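Side-chain contacts in endoglucanase family 5 (Clostridium acetobutylicum ATCC 824, PDB 6PZ7), which probably cleaves internal beta-glucan linkages in cellulose and other plant polysaccharides, as a broad-specificity endoglucanase of glycoside hydrolase family 5: residues S105-T110 with N168-T173; N205-P210 with V216-H221; L144-I149 with I267-S272. All coordinates share one frame; numbering follows the deposited sequence. Where two conformers were deposited one is given.

Contact 1: S105-T110 with N168-T173; sequences SWIIPT and NKFNLT
The Phe170 ring reaches from its helix into the loop 105-110 and meets the Ile108 carbonyl group at its edge: CZ comes to 3.4 Å from Ile108 O, and the carbonyl carbon lies in the ring plane. Ile107 and Pro109 approach the same ring obliquely, with Phe170 CE2 3.7 Å from Ile107 CG2 and 3.9 Å from Pro109 CB. Ile107 also covers a second flat group: its CG1 rests 3.5 Å above one face of the Trp106 indole, offset toward the rim. This is packing between neighbouring beta-alpha units of the (beta/alpha)8 (TIM) barrel: the loop leads from strand 95-99 to helix 111-132, and Phe170 belongs to helix 161-180. With CG2 anti to the backbone N (CG1 at chi1 -56°), Ile107 spreads its branches between the two aromatic rings, CG2 to Phe170 and CG1 to Trp106. Leu144 adds further apolar cover, touching both Ile107 and Phe170. An inverse gamma turn pivots on Pro109, Thr110 N donating to Ile108 O over 2.9 Å; the oxygen at the phenyl edge is therefore already engaged by the backbone. On the same helix, Lys169 O, one residue before Phe170, accepts from Thr173 N on one face of its plane and, from the opposite face, from Thr173 OG1 at 3.0 Å.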
loop_
_atom_site.group_PDB
_atom_site.type_symbol
_atom_site.label_atom_id
_atom_site.label_comp_id
_atom_site.label_asym_id
_atom_site.label_seq_id
_atom_site.Cartn_x
_atom_site.Cartn_y
_atom_site.Cartn_z
ATOM N N SER A 105 10.714 -4.734 12.337
ATOM C CA SER A 105 11.481 -5.301 13.439
ATOM C C SER A 105 12.328 -6.466 12.979
ATOM O O SER A 105 13.374 -6.733 13.598
ATOM C CB SER A 105 10.543 -5.750 14.562
ATOM O OG SER A 105 9.647 -6.743 14.125
ATOM N N TRP A 106 11.909 -7.206 11.926
ATOM C CA TRP A 106 12.615 -8.381 11.452
ATOM C C TRP A 106 13.023 -8.264 9.990
ATOM O O TRP A 106 13.835 -9.063 9.529
ATOM C CB TRP A 106 11.809 -9.673 11.722
ATOM C CG TRP A 106 10.468 -9.712 11.068
ATOM C CD1 TRP A 106 9.292 -9.235 11.584
ATOM C CD2 TRP A 106 10.161 -10.278 9.810
ATOM N NE1 TRP A 106 8.262 -9.471 10.701
ATOM C CE2 TRP A 106 8.774 -10.100 9.595
ATOM C CE3 TRP A 106 10.922 -10.896 8.816
ATOM C CZ2 TRP A 106 8.140 -10.535 8.444
ATOM C CZ3 TRP A 106 10.276 -11.339 7.676
ATOM C CH2 TRP A 106 8.921 -11.157 7.493
ATOM N N ILE A 107 12.532 -7.273 9.250
ATOM C CA ILE A 107 12.967 -6.972 7.887
ATOM C C ILE A 107 13.867 -5.747 8.001
ATOM O O ILE A 107 13.360 -4.643 8.179
ATOM C CB ILE A 107 11.789 -6.704 6.948
ATOM C CG1 ILE A 107 10.801 -7.872 6.945
ATOM C CG2 ILE A 107 12.295 -6.403 5.563
ATOM C CD1 ILE A 107 9.491 -7.593 6.251
ATOM N N ILE A 108 15.183 -5.927 7.916
ATOM C CA ILE A 108 16.153 -4.879 8.249
ATOM C C ILE A 108 17.129 -4.700 7.097
ATOM O O ILE A 108 18.016 -5.524 6.923
ATOM C CB ILE A 108 16.876 -5.149 9.573
ATOM C CG1 ILE A 108 15.880 -5.462 10.696
ATOM C CG2 ILE A 108 17.740 -3.933 9.916
ATOM C CD1 ILE A 108 16.563 -6.057 11.955
ATOM N N PRO A 109 16.992 -3.608 6.307
ATOM C CA PRO A 109 17.796 -3.508 5.067
ATOM C C PRO A 109 19.185 -2.921 5.292
ATOM O O PRO A 109 19.519 -1.802 4.869
ATOM C CB PRO A 109 16.915 -2.638 4.165
ATOM C CG PRO A 109 16.172 -1.767 5.115
ATOM C CD PRO A 109 15.830 -2.708 6.281
ATOM N N THR A 110 20.045 -3.711 5.945
ATOM C CA THR A 110 21.485 -3.438 6.015
ATOM C C THR A 110 22.223 -4.690 5.551
ATOM O O THR A 110 21.710 -5.805 5.659
ATOM C CB THR A 110 21.966 -3.059 7.433
ATOM O OG1 THR A 110 21.797 -4.201 8.278
ATOM C CG2 THR A 110 21.261 -1.856 7.968
ATOM N N ASN A 168 16.399 -4.154 -2.754
ATOM C CA ASN A 168 16.257 -4.875 -4.010
ATOM C C ASN A 168 16.399 -6.376 -3.789
ATOM O O ASN A 168 15.681 -7.175 -4.401
ATOM C CB ASN A 168 17.290 -4.397 -5.033
ATOM C CG ASN A 168 16.983 -3.008 -5.573
ATOM O OD1 ASN A 168 15.809 -2.611 -5.688
ATOM N ND2 ASN A 168 17.998 -2.276 -5.939
ATOM N N LYS A 169 17.333 -6.783 -2.916
ATOM C CA LYS A 169 17.503 -8.194 -2.599
ATOM C C LYS A 169 16.280 -8.751 -1.883
ATOM O O LYS A 169 15.840 -9.867 -2.176
ATOM C CB LYS A 169 18.773 -8.385 -1.752
ATOM C CG LYS A 169 20.066 -7.794 -2.352
ATOM C CD LYS A 169 21.252 -8.034 -1.427
ATOM C CE LYS A 169 22.502 -7.308 -1.872
ATOM N NZ LYS A 169 23.663 -7.583 -0.962
ATOM N N PHE A 170 15.722 -7.994 -0.951
ATOM C CA PHE A 170 14.527 -8.455 -0.262
ATOM C C PHE A 170 13.344 -8.615 -1.221
ATOM O O PHE A 170 12.600 -9.601 -1.128
ATOM C CB PHE A 170 14.121 -7.473 0.834
ATOM C CG PHE A 170 15.033 -7.417 2.054
ATOM C CD1 PHE A 170 15.981 -8.387 2.338
ATOM C CD2 PHE A 170 14.871 -6.380 2.938
ATOM C CE1 PHE A 170 16.766 -8.295 3.483
ATOM C CE2 PHE A 170 15.647 -6.293 4.091
ATOM C CZ PHE A 170 16.594 -7.256 4.360
ATOM N N ASN A 171 13.135 -7.649 -2.125
ATOM C CA ASN A 171 12.045 -7.771 -3.080
ATOM C C ASN A 171 12.252 -8.984 -3.978
ATOM O O ASN A 171 11.290 -9.688 -4.311
ATOM C CB ASN A 171 11.924 -6.489 -3.915
ATOM C CG ASN A 171 11.217 -5.358 -3.181
ATOM O OD1 ASN A 171 10.343 -5.607 -2.332
ATOM N ND2 ASN A 171 11.526 -4.117 -3.546
ATOM N N LEU A 172 13.491 -9.213 -4.414
ATOM C CA LEU A 172 13.794 -10.375 -5.243
ATOM C C LEU A 172 13.504 -11.673 -4.504
ATOM O O LEU A 172 12.886 -12.581 -5.065
ATOM C CB LEU A 172 15.262 -10.349 -5.672
ATOM C CG LEU A 172 15.738 -11.553 -6.472
ATOM C CD1 LEU A 172 14.949 -11.720 -7.702
ATOM C CD2 LEU A 172 17.236 -11.422 -6.779
ATOM N N THR A 173 13.942 -11.762 -3.245
ATOM C CA THR A 173 13.683 -12.935 -2.430
ATOM C C THR A 173 12.185 -13.182 -2.340
ATOM O O THR A 173 11.711 -14.316 -2.493
ATOM C CB THR A 173 14.247 -12.721 -1.020
ATOM O OG1 THR A 173 15.677 -12.607 -1.061
ATOM C CG2 THR A 173 13.878 -13.877 -0.107
#

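Contact 2: N205-P210 with V216-H221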
loop_
_atom_site.group_PDB
_atom_site.type_symbol
_atom_site.label_atom_id
_atom_site.label_comp_id
_atom_site.label_asym_id
_atom_site.label_seq_id
_atom_site.Cartn_x
_atom_site.Cartn_y
_atom_site.Cartn_z
ATOM N N ASN A 205 15.442 5.809 -8.547
ATOM C CA ASN A 205 16.503 5.460 -9.495
ATOM C C ASN A 205 17.173 4.133 -9.171
ATOM O O ASN A 205 17.606 3.410 -10.087
ATOM C CB ASN A 205 17.562 6.562 -9.539
ATOM C CG ASN A 205 17.152 7.733 -10.404
ATOM O OD1 ASN A 205 16.263 7.628 -11.257
ATOM N ND2 ASN A 205 17.822 8.860 -10.205
ATOM N N ASP A 206 17.261 3.768 -7.904
ATOM C CA ASP A 206 17.991 2.587 -7.508
ATOM C C ASP A 206 17.148 1.320 -7.469
ATOM O O ASP A 206 17.715 0.221 -7.342
ATOM C CB ASP A 206 18.715 2.767 -6.164
ATOM C CG ASP A 206 19.966 3.624 -6.255
ATOM O OD1 ASP A 206 20.375 4.007 -7.384
ATOM O OD2 ASP A 206 20.571 3.884 -5.171
ATOM N N LEU A 207 15.833 1.428 -7.629
ATOM C CA LEU A 207 14.967 0.264 -7.662
ATOM C C LEU A 207 15.332 -0.632 -8.833
ATOM O O LEU A 207 15.456 -0.169 -9.969
ATOM C CB LEU A 207 13.524 0.728 -7.794
ATOM C CG LEU A 207 12.488 -0.368 -7.641
ATOM C CD1 LEU A 207 12.413 -0.832 -6.199
ATOM C CD2 LEU A 207 11.143 0.110 -8.112
ATOM N N VAL A 208 15.443 -1.925 -8.557
ATOM C CA VAL A 208 15.603 -2.966 -9.571
ATOM C C VAL A 208 14.375 -3.857 -9.516
ATOM O O VAL A 208 14.038 -4.390 -8.457
ATOM C CB VAL A 208 16.891 -3.781 -9.354
ATOM C CG1 VAL A 208 16.944 -4.948 -10.340
ATOM C CG2 VAL A 208 18.085 -2.869 -9.489
ATOM N N ILE A 209 13.700 -4.027 -10.642
ATOM C CA ILE A 209 12.558 -4.943 -10.698
ATOM C C ILE A 209 13.051 -6.387 -10.619
ATOM O O ILE A 209 13.827 -6.808 -11.492
ATOM C CB ILE A 209 11.769 -4.730 -12.005
ATOM C CG1 ILE A 209 11.258 -3.303 -12.118
ATOM C CG2 ILE A 209 10.629 -5.762 -12.122
ATOM C CD1 ILE A 209 10.149 -2.931 -11.127
ATOM N N PRO A 210 12.638 -7.182 -9.634
ATOM C CA PRO A 210 13.116 -8.572 -9.526
ATOM C C PRO A 210 12.972 -9.344 -10.822
ATOM O O PRO A 210 11.865 -9.436 -11.392
ATOM C CB PRO A 210 12.222 -9.170 -8.422
ATOM C CG PRO A 210 11.895 -8.003 -7.539
ATOM C CD PRO A 210 11.730 -6.830 -8.518
ATOM N N VAL A 216 5.416 -7.476 -12.346
ATOM C CA VAL A 216 5.720 -6.669 -11.172
ATOM C C VAL A 216 5.353 -5.215 -11.402
ATOM O O VAL A 216 5.647 -4.648 -12.471
ATOM C CB VAL A 216 7.190 -6.840 -10.742
ATOM C CG1 VAL A 216 7.586 -5.776 -9.688
ATOM C CG2 VAL A 216 7.422 -8.230 -10.187
ATOM N N ILE A 217 4.676 -4.632 -10.420
ATOM C CA ILE A 217 4.222 -3.247 -10.396
ATOM C C ILE A 217 4.995 -2.522 -9.301
ATOM O O ILE A 217 5.215 -3.099 -8.229
ATOM C CB ILE A 217 2.719 -3.263 -10.079
ATOM C CG1 ILE A 217 1.912 -3.935 -11.182
ATOM C CG2 ILE A 217 2.185 -1.848 -9.793
ATOM C CD1 ILE A 217 0.537 -4.467 -10.742
ATOM N N VAL A 218 5.350 -1.267 -9.519
ATOM C CA VAL A 218 6.030 -0.480 -8.482
ATOM C C VAL A 218 5.008 0.080 -7.506
ATOM O O VAL A 218 3.985 0.650 -7.932
ATOM C CB VAL A 218 6.871 0.635 -9.129
ATOM C CG1 VAL A 218 7.474 1.552 -8.075
ATOM C CG2 VAL A 218 7.964 0.032 -9.986
ATOM N N SER A 219 5.312 -0.011 -6.214
ATOM C CA SER A 219 4.531 0.600 -5.152
ATOM C C SER A 219 5.210 1.843 -4.596
ATOM O O SER A 219 6.360 1.777 -4.134
ATOM C CB SER A 219 4.393 -0.416 -4.016
ATOM O OG SER A 219 3.744 0.202 -2.908
ATOM N N LEU A 220 4.488 2.964 -4.611
ATOM C CA LEU A 220 4.952 4.230 -4.047
ATOM C C LEU A 220 3.880 4.785 -3.131
ATOM O O LEU A 220 2.683 4.557 -3.354
ATOM C CB LEU A 220 5.272 5.259 -5.152
ATOM C CG LEU A 220 6.288 4.815 -6.193
ATOM C CD1 LEU A 220 6.326 5.836 -7.328
ATOM C CD2 LEU A 220 7.661 4.624 -5.590
ATOM N N HIS A 221 4.281 5.500 -2.084
ATOM C CA HIS A 221 3.355 6.170 -1.172
ATOM C C HIS A 221 3.664 7.656 -1.243
ATOM O O HIS A 221 4.842 8.048 -1.241
ATOM C CB HIS A 221 3.486 5.677 0.254
ATOM C CG HIS A 221 3.146 4.228 0.397
ATOM N ND1 HIS A 221 3.368 3.539 1.567
ATOM C CD2 HIS A 221 2.617 3.328 -0.473
ATOM C CE1 HIS A 221 2.979 2.281 1.411
ATOM N NE2 HIS A 221 2.539 2.119 0.178
#
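Segment 205-210, which runs on from helix 201-206 into a loop, and strand 216-221 take broadly opposite directions, nearest at Ile209 and Val216, whose CA atoms are 7.1 Å apart. Residues 207 to 209 are extended, which turns Leu207 and Ile209 toward the strand, while Val216 and Val218, two apart on the strand, supply the receiving surface. The contact is wholly apolar. Leu207 and Val218 meet tip to tip, Leu207 CD2 lying 3.7 Å from Val218 CG2 and only slightly farther from CG1. Ile209 uses two branches. Ile209 and Val216 slide past each other in opposite directions, Ile209 CG2 3.9 Å from Val216 CB, whereas the bend at chi2 (-69°) brings CD1 to 3.9 Å from Val218 CG2, the two side chains crossing at roughly a right angle. Pro210 adds a looser touch, its CD 4.4 Å from Val216 CG1. This illustrates how a beta-alpha-beta crossover closes: the chain leaving helix 201-206 packs over the outside of the strand it is about to enter. That strand is hydrogen-bonded through Ile217 to Ile190 and Val192 of strand 190-193 and through Val218 to Val266 of strand 265-270, while Pro210 leans on Asn171, Leu172 and Val175 of helix 161-180.

Contact 3: L144-I149 with I267-S272; sequences LNEPRI and IGQFGS. Unlike the reference sequence in segment 267-272: Gln269 (reference Glu). With EDO (1,2-ethanediol), chain C.
Asn145 brings the end of its side chain up to that of Gln269, crossing it at about a right angle with the two amide planes 27° apart and OD1 3.5 Å from Gln269 OE1. Two oxygens face each other here. Both accept from Arg57, NH2 to Asn145 OD1 and NH1 to Gln269 OE1, and a water links the segments, accepting from Asn145 ND2 at 3.0 Å and donating to Gln269 OE1 at 2.8 Å. The neighbouring Glu146 runs out extended (chi2 -178°), which brings its carboxylate near the same amide; OE2 stands 3.8 Å from Gln269 NE2. A 1,2-ethanediol, probably from the crystallisation liquor, engages both carboxylate oxygens: its O1 donates to Glu146 OE1 and its O2 to Glu146 OE2, each over 2.6 Å. OE2 is also hydrogen-bonded to His221 ND1. Farther back along Glu146, its backbone O accepts from Arg148 NH1 over 2.9 Å at 161°, with the oxygen nearly in the guanidinium plane, and Arg148 NE forms a salt bridge with Glu155.

The Asn-Glu-Pro sequence after strand 139-142, facing the end of strand 265-270, is the active-site signature of family 5. As in its relatives, Glu146 is probably the acid/base, and position 269, Glu in the reference sequence but Gln here, probably corresponds to the nucleophile. The diol thus probably occupies part of the sugar-binding cleft. Strand 265-270 lies between two barrel neighbours, with Gly268 hydrogen-bonded to Leu220 on strand 216-221 and Phe270 to Val300 on strand 298-303.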
loop_
_atom_site.group_PDB
_atom_site.type_symbol
_atom_site.label_atom_id
_atom_site.label_comp_id
_atom_site.label_asym_id
_atom_site.label_seq_id
_atom_site.Cartn_x
_atom_site.Cartn_y
_atom_site.Cartn_z
ATOM N N LEU A 144 6.484 -5.809 0.480
ATOM C CA LEU A 144 6.923 -5.011 1.605
ATOM C C LEU A 144 6.136 -3.715 1.567
ATOM O O LEU A 144 5.719 -3.257 0.496
ATOM C CB LEU A 144 8.413 -4.691 1.493
ATOM C CG LEU A 144 9.386 -5.873 1.360
ATOM C CD1 LEU A 144 10.758 -5.382 0.989
ATOM C CD2 LEU A 144 9.415 -6.635 2.670
ATOM N N ASN A 145 5.985 -3.064 2.729
ATOM C CA ASN A 145 5.235 -1.806 2.820
ATOM C C ASN A 145 6.159 -0.603 2.626
ATOM O O ASN A 145 6.249 -0.045 1.527
ATOM C CB ASN A 145 4.520 -1.754 4.176
ATOM C CG ASN A 145 3.872 -0.424 4.411
ATOM O OD1 ASN A 145 3.214 0.093 3.526
ATOM N ND2 ASN A 145 4.015 0.130 5.585
ATOM N N GLU A 146 6.854 -0.189 3.678
ATOM C CA GLU A 146 7.781 0.938 3.655
ATOM C C GLU A 146 9.110 0.480 4.251
ATOM O O GLU A 146 9.507 0.879 5.361
ATOM C CB GLU A 146 7.204 2.104 4.440
ATOM C CG GLU A 146 5.980 2.695 3.735
ATOM C CD GLU A 146 5.373 3.878 4.404
ATOM O OE1 GLU A 146 5.825 4.269 5.510
ATOM O OE2 GLU A 146 4.380 4.453 3.873
ATOM N N PRO A 147 9.790 -0.443 3.582
ATOM C CA PRO A 147 10.991 -1.039 4.184
ATOM C C PRO A 147 12.062 0.023 4.348
ATOM O O PRO A 147 12.361 0.781 3.428
ATOM C CB PRO A 147 11.406 -2.109 3.161
ATOM C CG PRO A 147 10.855 -1.624 1.828
ATOM C CD PRO A 147 9.514 -0.969 2.223
ATOM N N ARG A 148 12.673 0.071 5.522
ATOM C CA ARG A 148 13.534 1.188 5.883
ATOM C C ARG A 148 14.239 0.888 7.191
ATOM O O ARG A 148 13.958 -0.121 7.851
ATOM C CB ARG A 148 12.701 2.458 6.012
ATOM C CG ARG A 148 11.760 2.464 7.223
ATOM C CD ARG A 148 10.705 3.552 7.117
ATOM N NE ARG A 148 9.916 3.696 8.328
ATOM C CZ ARG A 148 8.908 2.922 8.656
ATOM N NH1 ARG A 148 8.483 1.958 7.883
ATOM N NH2 ARG A 148 8.297 3.124 9.830
ATOM N N ILE A 149 15.152 1.785 7.559
ATOM C CA ILE A 149 15.856 1.743 8.843
ATOM C C ILE A 149 15.244 2.798 9.757
ATOM O O ILE A 149 15.480 4.004 9.596
ATOM C CB ILE A 149 17.370 1.936 8.678
ATOM C CG1 ILE A 149 17.938 0.880 7.724
ATOM C CG2 ILE A 149 18.054 1.906 10.059
ATOM C CD1 ILE A 149 17.850 -0.496 8.192
ATOM N N ILE A 267 0.148 4.015 -6.593
ATOM C CA ILE A 267 0.350 4.815 -5.382
ATOM C C ILE A 267 -0.550 4.179 -4.327
ATOM O O ILE A 267 -1.759 4.448 -4.242
ATOM C CB ILE A 267 0.089 6.294 -5.619
ATOM C CG1 ILE A 267 1.153 6.852 -6.579
ATOM C CG2 ILE A 267 0.091 7.035 -4.290
ATOM C CD1 ILE A 267 0.915 8.294 -7.030
ATOM N N GLY A 268 0.028 3.283 -3.517
ATOM C CA GLY A 268 -0.744 2.468 -2.613
ATOM C C GLY A 268 -1.177 3.142 -1.347
ATOM O O GLY A 268 -2.008 2.575 -0.616
ATOM N N GLN A 269 -0.670 4.336 -1.062
ATOM C CA GLN A 269 -1.163 5.206 0.004
ATOM C C GLN A 269 -1.054 6.648 -0.461
ATOM O O GLN A 269 0.026 7.115 -0.849
ATOM C CB GLN A 269 -0.391 5.079 1.308
ATOM C CG GLN A 269 -0.418 3.661 1.913
ATOM C CD GLN A 269 0.264 3.512 3.253
ATOM O OE1 GLN A 269 0.543 2.365 3.675
ATOM N NE2 GLN A 269 0.600 4.570 3.881
ATOM N N PHE A 270 -2.160 7.381 -0.309
ATOM C CA PHE A 270 -2.190 8.849 -0.337
ATOM C C PHE A 270 -3.349 9.260 0.550
ATOM O O PHE A 270 -4.156 8.435 0.958
ATOM C CB PHE A 270 -2.292 9.422 -1.740
ATOM C CG PHE A 270 -3.691 9.446 -2.345
ATOM C CD1 PHE A 270 -4.430 8.307 -2.563
ATOM C CD2 PHE A 270 -4.252 10.666 -2.734
ATOM C CE1 PHE A 270 -5.694 8.348 -3.104
ATOM C CE2 PHE A 270 -5.514 10.710 -3.298
ATOM C CZ PHE A 270 -6.229 9.548 -3.488
ATOM N N GLY A 271 -3.481 10.544 0.820
ATOM C CA GLY A 271 -4.589 11.033 1.621
ATOM C C GLY A 271 -4.242 12.345 2.276
ATOM O O GLY A 271 -3.151 12.891 2.091
ATOM N N SER A 272 -5.200 12.842 3.056
ATOM C CA SER A 272 -5.020 14.057 3.858
ATOM C C SER A 272 -5.747 13.894 5.171
ATOM O O SER A 272 -6.748 13.170 5.252
ATOM C CB SER A 272 -5.554 15.284 3.096
ATOM O OG SER A 272 -6.965 15.148 2.837
HETATM C C1 EDO C . 4.010 7.136 6.679
HETATM O O1 EDO C . 4.205 5.746 6.985
HETATM C C2 EDO C . 3.154 7.308 5.438
HETATM O O2 EDO C . 3.904 6.986 4.265
HETATM O O HOH W 1 2.563 2.732 5.532
#

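How the contacts relate
All three contacts are buried, yet they sample different depths of one barrel. The centre of contact 3 is about 6 Å from that of the chain, those of contacts 2 and 1 about 13 and 17 Å, and the chemistry changes accordingly: hydrogen-bonded polar groups, a water and a diol in the probable catalytic centre, but aliphatic and aromatic packing in the outer layer. Helix 161-180 ties contacts 1 and 2 together, for the Asn168 side chain takes Val208 N through OD1 and gives ND2 to Asp206 O. Strand 216-221 joins contacts 2 and 3, its outer valines serving the former and His221 reaching the latter. Contacts 1 and 3 meet where Pro109 packs on Ile149.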